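Local coordinates for short-chain dehydrogenase/reductase SDR (Burkholderia phymatum, PDB 5IG2), which binds NAD and probably catalyses NAD(P)-dependent oxidation or reduction at CH-OH groups, as a member of the short-chain dehydrogenase/reductase family, at residues A76-L81 with R131-I136; L194-V199 with I260-A265; V199-A204 with R233-G238. All coordinates share one frame; numbering follows the deposited sequence. Where two conformers were deposited one is given.

Contact 1 of 3, residues A76-L81 with R131-I136; sequences AQVQAL and RVFAPI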
loop_
_atom_site.group_PDB
_atom_site.type_symbol
_atom_site.label_atom_id
_atom_site.label_comp_id
_atom_site.label_asym_id
_atom_site.label_seq_id
_atom_site.Cartn_x
_atom_site.Cartn_y
_atom_site.Cartn_z
ATOM N N ALA B 76 11.066 63.854 -5.279
ATOM C CA ALA B 76 11.409 63.728 -6.691
ATOM C C ALA B 76 11.037 62.352 -7.230
ATOM O O ALA B 76 10.602 62.225 -8.381
ATOM C CB ALA B 76 12.898 63.997 -6.893
ATOM N N GLN B 77 11.190 61.307 -6.416
ATOM C CA GLN B 77 10.882 59.968 -6.906
ATOM C C GLN B 77 9.384 59.749 -7.012
ATOM O O GLN B 77 8.926 59.041 -7.914
ATOM C CB GLN B 77 11.519 58.909 -6.008
ATOM C CG GLN B 77 13.034 58.949 -6.041
ATOM C CD GLN B 77 13.655 57.730 -5.392
ATOM O OE1 GLN B 77 13.030 56.676 -5.307
ATOM N NE2 GLN B 77 14.893 57.866 -4.936
ATOM N N VAL B 78 8.605 60.341 -6.110
ATOM C CA VAL B 78 7.158 60.275 -6.263
ATOM C C VAL B 78 6.737 60.985 -7.543
ATOM O O VAL B 78 5.894 60.488 -8.296
ATOM C CB VAL B 78 6.470 60.864 -5.020
ATOM C CG1 VAL B 78 4.954 60.869 -5.206
ATOM C CG2 VAL B 78 6.892 60.082 -3.788
ATOM N N GLN B 79 7.331 62.151 -7.821
ATOM C CA GLN B 79 7.065 62.826 -9.087
ATOM C C GLN B 79 7.454 61.943 -10.271
ATOM O O GLN B 79 6.739 61.896 -11.279
ATOM C CB GLN B 79 7.812 64.156 -9.147
ATOM C CG GLN B 79 7.551 64.942 -10.424
ATOM C CD GLN B 79 6.107 65.411 -10.553
ATOM O OE1 GLN B 79 5.613 66.184 -9.724
ATOM N NE2 GLN B 79 5.426 64.953 -11.605
ATOM N N ALA B 80 8.580 61.230 -10.163
ATOM C CA ALA B 80 8.996 60.343 -11.243
ATOM C C ALA B 80 8.008 59.199 -11.431
ATOM O O ALA B 80 7.793 58.741 -12.560
ATOM C CB ALA B 80 10.400 59.804 -10.964
ATOM N N LEU B 81 7.395 58.740 -10.337
ATOM C CA LEU B 81 6.390 57.689 -10.414
ATOM C C LEU B 81 5.155 58.159 -11.179
ATOM O O LEU B 81 4.608 57.413 -12.001
ATOM C CB LEU B 81 6.021 57.233 -8.999
ATOM C CG LEU B 81 4.916 56.184 -8.878
ATOM C CD1 LEU B 81 5.367 54.864 -9.507
ATOM C CD2 LEU B 81 4.492 56.000 -7.422
ATOM N N ARG B 131 0.251 65.551 -2.986
ATOM C CA ARG B 131 0.721 66.761 -3.661
ATOM C C ARG B 131 0.962 66.524 -5.148
ATOM O O ARG B 131 0.639 67.379 -5.981
ATOM C CB ARG B 131 2.003 67.267 -2.992
ATOM C CG ARG B 131 2.621 68.478 -3.661
ATOM C CD ARG B 131 3.873 68.927 -2.928
ATOM N NE ARG B 131 4.845 67.851 -2.788
ATOM C CZ ARG B 131 5.665 67.458 -3.755
ATOM N NH1 ARG B 131 5.618 68.053 -4.945
ATOM N NH2 ARG B 131 6.523 66.466 -3.538
ATOM N N VAL B 132 1.529 65.374 -5.498
ATOM C CA VAL B 132 1.875 65.113 -6.889
ATOM C C VAL B 132 0.650 64.695 -7.693
ATOM O O VAL B 132 0.423 65.186 -8.805
ATOM C CB VAL B 132 2.989 64.055 -6.967
ATOM C CG1 VAL B 132 3.128 63.544 -8.391
ATOM C CG2 VAL B 132 4.315 64.653 -6.465
ATOM N N PHE B 133 -0.161 63.793 -7.150
ATOM C CA PHE B 133 -1.193 63.156 -7.962
ATOM C C PHE B 133 -2.541 63.868 -7.910
ATOM O O PHE B 133 -3.296 63.805 -8.893
ATOM C CB PHE B 133 -1.379 61.696 -7.534
ATOM C CG PHE B 133 -0.263 60.788 -7.963
ATOM C CD1 PHE B 133 -0.296 60.168 -9.201
ATOM C CD2 PHE B 133 0.817 60.547 -7.123
ATOM C CE1 PHE B 133 0.731 59.318 -9.591
ATOM C CE2 PHE B 133 1.852 59.703 -7.514
ATOM C CZ PHE B 133 1.806 59.090 -8.744
ATOM N N ALA B 134 -2.883 64.524 -6.796
ATOM C CA ALA B 134 -4.165 65.229 -6.754
ATOM C C ALA B 134 -4.307 66.250 -7.876
ATOM O O ALA B 134 -5.368 66.267 -8.521
ATOM C CB ALA B 134 -4.388 65.872 -5.380
ATOM N N PRO B 135 -3.312 67.098 -8.185
ATOM C CA PRO B 135 -3.488 68.014 -9.328
ATOM C C PRO B 135 -3.693 67.286 -10.640
ATOM O O PRO B 135 -4.494 67.728 -11.477
ATOM C CB PRO B 135 -2.185 68.829 -9.342
ATOM C CG PRO B 135 -1.626 68.687 -7.980
ATOM C CD PRO B 135 -2.014 67.311 -7.522
ATOM N N ILE B 136 -2.979 66.177 -10.845
ATOM C CA ILE B 136 -3.169 65.390 -12.061
ATOM C C ILE B 136 -4.609 64.903 -12.149
ATOM O O ILE B 136 -5.270 65.042 -13.183
ATOM C CB ILE B 136 -2.178 64.213 -12.100
ATOM C CG1 ILE B 136 -0.738 64.720 -12.151
ATOM C CG2 ILE B 136 -2.472 63.303 -13.278
ATOM C CD1 ILE B 136 0.283 63.637 -11.840
HETATM O O HOH W 1 7.063 67.462 -7.456
#

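Contact 2 of 3, residues L194-V199 with I260-A265; sequences LCPAFV and ILTHPA. With NAD (nicotinamide-adenine-dinucleotide), chain F.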
loop_
_atom_site.group_PDB
_atom_site.type_symbol
_atom_site.label_atom_id
_atom_site.label_comp_id
_atom_site.label_asym_id
_atom_site.label_seq_id
_atom_site.Cartn_x
_atom_site.Cartn_y
_atom_site.Cartn_z
ATOM N N LEU B 194 -8.040 54.181 5.141
ATOM C CA LEU B 194 -8.021 52.762 5.497
ATOM C C LEU B 194 -7.348 52.565 6.857
ATOM O O LEU B 194 -6.177 52.927 7.030
ATOM C CB LEU B 194 -7.302 51.959 4.414
ATOM C CG LEU B 194 -7.092 50.470 4.670
ATOM C CD1 LEU B 194 -8.433 49.760 4.797
ATOM C CD2 LEU B 194 -6.275 49.868 3.544
ATOM N N CYS B 195 -8.076 51.963 7.810
ATOM C CA CYS B 195 -7.613 51.808 9.197
ATOM C C CYS B 195 -7.722 50.363 9.674
ATOM O O CYS B 195 -8.627 50.022 10.457
ATOM C CB CYS B 195 -8.406 52.720 10.133
ATOM S SG CYS B 195 -8.242 54.495 9.774
ATOM N N PRO B 196 -6.805 49.492 9.254
ATOM C CA PRO B 196 -6.872 48.084 9.655
ATOM C C PRO B 196 -6.215 47.827 11.001
ATOM O O PRO B 196 -5.379 48.596 11.475
ATOM C CB PRO B 196 -6.091 47.359 8.546
ATOM C CG PRO B 196 -5.788 48.405 7.506
ATOM C CD PRO B 196 -5.780 49.708 8.228
ATOM N N ALA B 197 -6.630 46.714 11.616
ATOM C CA ALA B 197 -5.911 46.128 12.736
ATOM C C ALA B 197 -4.888 45.134 12.185
ATOM O O ALA B 197 -4.628 45.084 10.980
ATOM C CB ALA B 197 -6.881 45.480 13.721
ATOM N N PHE B 198 -4.300 44.318 13.054
ATOM C CA PHE B 198 -3.165 43.495 12.639
ATOM C C PHE B 198 -3.562 42.492 11.557
ATOM O O PHE B 198 -4.571 41.792 11.680
ATOM C CB PHE B 198 -2.583 42.759 13.842
ATOM C CG PHE B 198 -2.189 43.661 14.966
ATOM C CD1 PHE B 198 -1.081 44.481 14.854
ATOM C CD2 PHE B 198 -2.926 43.685 16.142
ATOM C CE1 PHE B 198 -0.717 45.308 15.893
ATOM C CE2 PHE B 198 -2.566 44.501 17.174
ATOM C CZ PHE B 198 -1.460 45.319 17.054
ATOM N N VAL B 199 -2.751 42.424 10.502
ATOM C CA VAL B 199 -2.931 41.518 9.365
ATOM C C VAL B 199 -1.569 40.915 9.035
ATOM O O VAL B 199 -0.571 41.657 9.048
ATOM C CB VAL B 199 -3.494 42.266 8.143
ATOM C CG1 VAL B 199 -3.562 41.345 6.934
ATOM C CG2 VAL B 199 -4.854 42.851 8.454
ATOM N N ILE B 260 -12.664 53.356 6.257
ATOM C CA ILE B 260 -12.627 51.919 6.016
ATOM C C ILE B 260 -12.021 51.265 7.251
ATOM O O ILE B 260 -10.795 51.241 7.414
ATOM C CB ILE B 260 -11.847 51.568 4.752
ATOM C CG1 ILE B 260 -12.241 52.541 3.629
ATOM C CG2 ILE B 260 -12.137 50.115 4.389
ATOM C CD1 ILE B 260 -11.359 52.471 2.397
ATOM N N LEU B 261 -12.875 50.737 8.127
ATOM C CA LEU B 261 -12.453 50.018 9.325
ATOM C C LEU B 261 -12.687 48.541 9.045
ATOM O O LEU B 261 -13.773 48.015 9.276
ATOM C CB LEU B 261 -13.220 50.484 10.558
ATOM C CG LEU B 261 -12.640 51.631 11.385
ATOM C CD1 LEU B 261 -12.305 52.840 10.534
ATOM C CD2 LEU B 261 -13.621 52.024 12.490
ATOM N N THR B 262 -11.656 47.872 8.533
ATOM C CA THR B 262 -11.770 46.462 8.194
ATOM C C THR B 262 -11.940 45.572 9.418
ATOM O O THR B 262 -12.426 44.446 9.282
ATOM C CB THR B 262 -10.537 46.020 7.415
ATOM O OG1 THR B 262 -9.372 46.277 8.211
ATOM C CG2 THR B 262 -10.432 46.800 6.116
ATOM N N HIS B 263 -11.527 46.033 10.600
ATOM C CA HIS B 263 -11.605 45.263 11.840
ATOM C C HIS B 263 -12.487 46.026 12.826
ATOM O O HIS B 263 -11.980 46.686 13.750
ATOM C CB HIS B 263 -10.214 45.035 12.433
ATOM C CG HIS B 263 -9.292 44.237 11.565
ATOM N ND1 HIS B 263 -8.714 44.748 10.422
ATOM C CD2 HIS B 263 -8.815 42.975 11.696
ATOM C CE1 HIS B 263 -7.934 43.830 9.878
ATOM N NE2 HIS B 263 -7.977 42.745 10.632
ATOM N N PRO B 264 -13.812 45.960 12.671
ATOM C CA PRO B 264 -14.691 46.775 13.524
ATOM C C PRO B 264 -14.670 46.367 14.987
ATOM O O PRO B 264 -15.157 47.128 15.833
ATOM C CB PRO B 264 -16.077 46.564 12.903
ATOM C CG PRO B 264 -15.984 45.222 12.261
ATOM C CD PRO B 264 -14.577 45.130 11.727
ATOM N N ALA B 265 -14.111 45.206 15.321
ATOM C CA ALA B 265 -13.953 44.865 16.726
ATOM C C ALA B 265 -13.131 45.908 17.481
ATOM O O ALA B 265 -13.218 45.973 18.712
ATOM C CB ALA B 265 -13.312 43.483 16.861
HETATM P PA NAD F . 4.542 45.232 4.269
HETATM O O1A NAD F . 5.887 45.291 4.880
HETATM O O2A NAD F . 4.109 43.813 3.871
HETATM O O5B NAD F . 4.374 46.190 3.008
HETATM C C5B NAD F . 4.812 47.561 3.058
HETATM C C4B NAD F . 5.695 47.782 1.861
HETATM O O4B NAD F . 6.137 49.157 1.842
HETATM C C3B NAD F . 6.961 46.910 1.798
HETATM O O3B NAD F . 7.027 46.174 0.581
HETATM C C2B NAD F . 8.109 47.929 1.883
HETATM O O2B NAD F . 9.231 47.554 1.094
HETATM C C1B NAD F . 7.444 49.172 1.311
HETATM N N9A NAD F . 8.092 50.424 1.680
HETATM C C8A NAD F . 8.631 50.759 2.894
HETATM N N7A NAD F . 9.257 51.912 2.902
HETATM C C5A NAD F . 9.115 52.370 1.601
HETATM C C6A NAD F . 9.565 53.535 0.952
HETATM N N6A NAD F . 10.357 54.444 1.527
HETATM N N1A NAD F . 9.215 53.709 -0.341
HETATM C C2A NAD F . 8.480 52.765 -0.941
HETATM N N3A NAD F . 8.020 51.612 -0.441
HETATM C C4A NAD F . 8.381 51.473 0.842
HETATM O O3 NAD F . 3.471 45.828 5.280
HETATM P PN NAD F . 1.923 46.188 5.109
HETATM O O1N NAD F . 1.410 45.644 3.827
HETATM O O2N NAD F . 1.257 45.801 6.373
HETATM O O5D NAD F . 2.035 47.775 5.044
HETATM C C5D NAD F . 1.138 48.560 4.228
HETATM C C4D NAD F . 0.552 49.650 5.092
HETATM O O4D NAD F . -0.404 49.093 6.026
HETATM C C3D NAD F . 1.560 50.443 5.933
HETATM O O3D NAD F . 1.257 51.831 5.854
HETATM C C2D NAD F . 1.296 49.936 7.352
HETATM O O2D NAD F . 1.653 50.919 8.315
HETATM C C1D NAD F . -0.207 49.717 7.263
HETATM N N1N NAD F . -0.847 48.840 8.358
HETATM C C2N NAD F . -0.441 47.564 8.486
HETATM C C3N NAD F . -1.028 46.743 9.432
HETATM C C7N NAD F . -0.745 45.276 9.534
HETATM O O7N NAD F . -1.031 44.676 10.582
HETATM N N7N NAD F . -0.092 44.697 8.540
HETATM C C4N NAD F . -2.041 47.263 10.227
HETATM C C5N NAD F . -2.450 48.575 10.060
HETATM C C6N NAD F . -1.833 49.358 9.118
HETATM O O HOH W 2 -10.658 48.556 11.685
HETATM O O HOH W 3 -6.399 40.412 10.502
#

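Contact 3 of 3, residues V199-A204 with R233-G238; sequences VPTGIA and RAVRSG. With NAD (nicotinamide-adenine-dinucleotide), chain F.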
loop_
_atom_site.group_PDB
_atom_site.type_symbol
_atom_site.label_atom_id
_atom_site.label_comp_id
_atom_site.label_asym_id
_atom_site.label_seq_id
_atom_site.Cartn_x
_atom_site.Cartn_y
_atom_site.Cartn_z
ATOM N N VAL B 199 -2.751 42.424 10.502
ATOM C CA VAL B 199 -2.931 41.518 9.365
ATOM C C VAL B 199 -1.569 40.915 9.035
ATOM O O VAL B 199 -0.571 41.657 9.048
ATOM C CB VAL B 199 -3.494 42.266 8.143
ATOM C CG1 VAL B 199 -3.562 41.345 6.934
ATOM C CG2 VAL B 199 -4.854 42.851 8.454
ATOM N N PRO B 200 -1.458 39.585 8.726
ATOM C CA PRO B 200 -0.145 39.027 8.361
ATOM C C PRO B 200 0.459 39.681 7.126
ATOM O O PRO B 200 -0.008 39.463 6.004
ATOM C CB PRO B 200 -0.446 37.540 8.111
ATOM C CG PRO B 200 -1.670 37.260 8.899
ATOM C CD PRO B 200 -2.485 38.528 8.821
ATOM N N THR B 201 1.491 40.500 7.330
ATOM C CA THR B 201 2.267 41.120 6.254
ATOM C C THR B 201 3.727 41.156 6.697
ATOM O O THR B 201 4.110 40.524 7.687
ATOM C CB THR B 201 1.787 42.547 5.935
ATOM O OG1 THR B 201 2.070 43.391 7.056
ATOM C CG2 THR B 201 0.296 42.593 5.624
ATOM N N GLY B 202 4.542 41.938 5.986
ATOM C CA GLY B 202 5.919 42.172 6.364
ATOM C C GLY B 202 6.142 43.366 7.269
ATOM O O GLY B 202 7.299 43.714 7.523
ATOM N N ILE B 203 5.077 43.988 7.789
ATOM C CA ILE B 203 5.225 45.284 8.448
ATOM C C ILE B 203 6.089 45.173 9.695
ATOM O O ILE B 203 6.789 46.129 10.059
ATOM C CB ILE B 203 3.842 45.891 8.760
ATOM C CG1 ILE B 203 3.968 47.354 9.205
ATOM C CG2 ILE B 203 3.127 45.080 9.843
ATOM C CD1 ILE B 203 4.614 48.264 8.183
ATOM N N ALA B 204 6.081 44.013 10.364
ATOM C CA ALA B 204 6.935 43.848 11.539
ATOM C C ALA B 204 8.397 43.683 11.172
ATOM O O ALA B 204 9.255 43.759 12.054
ATOM C CB ALA B 204 6.490 42.656 12.384
ATOM N N ARG B 233 4.309 38.984 16.790
ATOM C CA ARG B 233 3.263 38.028 17.152
ATOM C C ARG B 233 1.882 38.514 16.718
ATOM O O ARG B 233 1.073 37.730 16.209
ATOM C CB ARG B 233 3.274 37.778 18.663
ATOM C CG ARG B 233 4.515 37.080 19.212
ATOM C CD ARG B 233 4.461 36.962 20.739
ATOM N NE ARG B 233 3.175 36.431 21.207
ATOM C CZ ARG B 233 2.252 37.135 21.865
ATOM N NH1 ARG B 233 2.460 38.416 22.153
ATOM N NH2 ARG B 233 1.119 36.554 22.245
ATOM N N ALA B 234 1.584 39.795 16.942
ATOM C CA ALA B 234 0.251 40.302 16.646
ATOM C C ALA B 234 -0.012 40.275 15.151
ATOM O O ALA B 234 -1.088 39.868 14.704
ATOM C CB ALA B 234 0.102 41.720 17.198
ATOM N N VAL B 235 0.980 40.688 14.367
ATOM C CA VAL B 235 0.843 40.726 12.915
ATOM C C VAL B 235 0.653 39.318 12.357
ATOM O O VAL B 235 -0.264 39.057 11.568
ATOM C CB VAL B 235 2.067 41.434 12.308
ATOM C CG1 VAL B 235 2.186 41.158 10.824
ATOM C CG2 VAL B 235 1.984 42.955 12.592
ATOM N N ARG B 236 1.505 38.382 12.762
ATOM C CA ARG B 236 1.442 37.069 12.136
ATOM C C ARG B 236 0.164 36.326 12.493
ATOM O O ARG B 236 -0.230 35.412 11.764
ATOM C CB ARG B 236 2.663 36.228 12.522
ATOM C CG ARG B 236 2.633 35.751 13.942
ATOM C CD ARG B 236 3.908 35.053 14.376
ATOM N NE ARG B 236 3.693 34.417 15.674
ATOM C CZ ARG B 236 4.663 34.032 16.488
ATOM N NH1 ARG B 236 5.928 34.232 16.141
ATOM N NH2 ARG B 236 4.365 33.456 17.650
ATOM N N SER B 237 -0.516 36.717 13.569
ATOM C CA SER B 237 -1.696 35.984 14.007
ATOM C C SER B 237 -3.004 36.672 13.624
ATOM O O SER B 237 -4.073 36.207 14.033
ATOM C CB SER B 237 -1.643 35.748 15.518
ATOM O OG SER B 237 -1.631 36.972 16.221
ATOM N N GLY B 238 -2.951 37.742 12.831
ATOM C CA GLY B 238 -4.183 38.376 12.381
ATOM C C GLY B 238 -5.076 37.403 11.620
ATOM O O GLY B 238 -4.609 36.612 10.798
HETATM P PA NAD F . 4.542 45.232 4.269
HETATM O O1A NAD F . 5.887 45.291 4.880
HETATM O O2A NAD F . 4.109 43.813 3.871
HETATM O O5B NAD F . 4.374 46.190 3.008
HETATM C C5B NAD F . 4.812 47.561 3.058
HETATM C C4B NAD F . 5.695 47.782 1.861
HETATM O O4B NAD F . 6.137 49.157 1.842
HETATM C C3B NAD F . 6.961 46.910 1.798
HETATM O O3B NAD F . 7.027 46.174 0.581
HETATM C C2B NAD F . 8.109 47.929 1.883
HETATM O O2B NAD F . 9.231 47.554 1.094
HETATM C C1B NAD F . 7.444 49.172 1.311
HETATM N N9A NAD F . 8.092 50.424 1.680
HETATM C C8A NAD F . 8.631 50.759 2.894
HETATM N N7A NAD F . 9.257 51.912 2.902
HETATM C C5A NAD F . 9.115 52.370 1.601
HETATM C C6A NAD F . 9.565 53.535 0.952
HETATM N N6A NAD F . 10.357 54.444 1.527
HETATM N N1A NAD F . 9.215 53.709 -0.341
HETATM C C2A NAD F . 8.480 52.765 -0.941
HETATM N N3A NAD F . 8.020 51.612 -0.441
HETATM C C4A NAD F . 8.381 51.473 0.842
HETATM O O3 NAD F . 3.471 45.828 5.280
HETATM P PN NAD F . 1.923 46.188 5.109
HETATM O O1N NAD F . 1.410 45.644 3.827
HETATM O O2N NAD F . 1.257 45.801 6.373
HETATM O O5D NAD F . 2.035 47.775 5.044
HETATM C C5D NAD F . 1.138 48.560 4.228
HETATM C C4D NAD F . 0.552 49.650 5.092
HETATM O O4D NAD F . -0.404 49.093 6.026
HETATM C C3D NAD F . 1.560 50.443 5.933
HETATM O O3D NAD F . 1.257 51.831 5.854
HETATM C C2D NAD F . 1.296 49.936 7.352
HETATM O O2D NAD F . 1.653 50.919 8.315
HETATM C C1D NAD F . -0.207 49.717 7.263
HETATM N N1N NAD F . -0.847 48.840 8.358
HETATM C C2N NAD F . -0.441 47.564 8.486
HETATM C C3N NAD F . -1.028 46.743 9.432
HETATM C C7N NAD F . -0.745 45.276 9.534
HETATM O O7N NAD F . -1.031 44.676 10.582
HETATM N N7N NAD F . -0.092 44.697 8.540
HETATM C C4N NAD F . -2.041 47.263 10.227
HETATM C C5N NAD F . -2.450 48.575 10.060
HETATM C C6N NAD F . -1.833 49.358 9.118
#

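Contact 1 of 3, residues A76-L81 with R131-I136
Val132 points from helix 112-140 toward helix 75-89, where it meets Val78 and Gln79. Its CB lies 4.1 Å from Val78 CG1. One branch, CG2, touches that same Val78 CG1 and, at 3.8 Å, Gln79 OE1. The other branch, CG1, is anti to the backbone N (chi1 167°); it lies along Gln79, 4.1 Å from its CA and near its amide, and also sits over one face of the neighbouring Phe133 ring, toward its rim. The short axes approach to 9.6 Å at 33°, a near-parallel pairing of two helices on one face of the Rossmann-type sheet. Phe133 extends the apolar seam: its CE2 lies 4.0 Å from Val78 CG1, and its CZ is 4.3 Å from Leu81 CG. Beyond the pair, Leu81 and Phe133 both reach Val18 of strand 16-20, so the seam continues down to the sheet. At the outer margin Gln79 bends at chi2 (66°), which brings OE1 back over Val132 while NE2 bonds to Asp83 one turn on. A water donates to Gln79 OE1 at 3.0 Å and accepts from Arg131 NH1 in the plane of the guanidinium. Helix 112-140 also packs through Ala134 and Pro135 on Trp108 of the second subunit. Direct contacts here are thus van der Waals, with one water at the margin; between these segments, fit of apolar surfaces rather than directional bonding probably sets the spacing.

Contact 2 of 3, residues L194-V199 with I260-A265
Leu194 and Ile260 form a parallel bridge with CA atoms 4.7 Å apart, after which the two chains diverge slowly, their paired CA atoms reaching 5.8 Å at Ala197 and His263. These are the C-terminal ends of strands 189-194 and 259-260, the latter outermost in the parallel Rossmann-type sheet of this chain; both run out into loops, and the first loop runs along the nicotinamide. Cys195 N donates to Ile260 O at 2.8 Å, almost head-on to the carbonyl. On the face shared by Leu194 and Ile260, Leu194 CD1 touches both Ile260 CG2 and Thr262 CG2, with helix 242-254 packed on this face. Further on a water bridges the chains, donating to Cys195 O and accepting from His263 N. Thr262 OG1 sits between its backbone N and carbonyl carbon (chi1 58°), which sets it against Pro196 CB and 2.8 Å from His263 ND1, a hydrogen bond that helps fix the imidazole's rotation. Ala197 CB lies over one face of that ring, 3.8 Å from its centroid, in a CH-pi contact. On the cofactor side, Pro196 O comes within 3.3 Å of NAD C5N. At the edge of the His263 ring Val199 CG2 approaches CE1 to 3.5 Å, while a water in the ring plane links NE2 to Phe198 O.

Contact 3 of 3, residues V199-A204 with R233-G238
Val235, on the last turn of helix 222-236, pushes its two methyls into the loop that holds the cofactor. With chi1 near 164°, CG1 is turned away from its own N and toward the loop, 3.3 Å from Val199 O, and also meets Thr201 N. CG2 takes the other direction, touching Ile203 CG2 at 3.7 Å, the two side chains crossing at about a right angle. Pro200 rests against the C-terminal end of the same helix. Its CG and CD lie near both Val235 O and Gly238 O, with CD 3.5 Å from the latter. Pro200 N has no hydrogen to give, so its approach to Val235 O is packing; that carbonyl instead accepts from Gly238 N and receives a CA-H...O contact from Pro200. Gly238, which has no side chain, lets the chain pass close beside Val199 and Pro200. The loop belongs to the Rossmann-type cofactor site of the short-chain dehydrogenases. Val199 pairs its backbone N and O with the carboxamide of NAD, N donating to O7N at 2.8 Å and O accepting from N7N. Thr201 OG1 donates to NAD O2N at 2.6 Å and accepts from Ile203 N, an ST turn that holds the hydroxyl toward the nicotinamide-side phosphate. Gly202 N adds a bond to O2A of the adenosine-side phosphate at 2.9 Å. Ile203 CG2, besides meeting Val235, lies 3.5 Å from NAD N7N, so one methyl lines both the carboxamide pocket and the helix contact. On the outer side of the helix end, Arg236 NH1 makes a salt bridge with Asp13 OD1 of the third subunit.

In the fold
Contacts 2 and 3 adjoin, with centres about 13 Å apart: they share Val199, both touch NAD, and contact 3 is nested within the chain loop that contact 2 closes. Contact 1 lies on the opposite side of the chain's centre, its centre about 27 Å from that of contact 2 and about 30 Å from that of contact 3. Contacts 1 and 2 are buried, contact 3 partly so. Their chemistry follows their place: helix-to-helix apolar packing in contact 1, a strand end passing into water-bridged loops in contact 2, and in contact 3 a helix end wedged against the loop that bonds the carboxamide and both phosphates of NAD. Phe198 CB, against Ala234 O, joins the latter two directly.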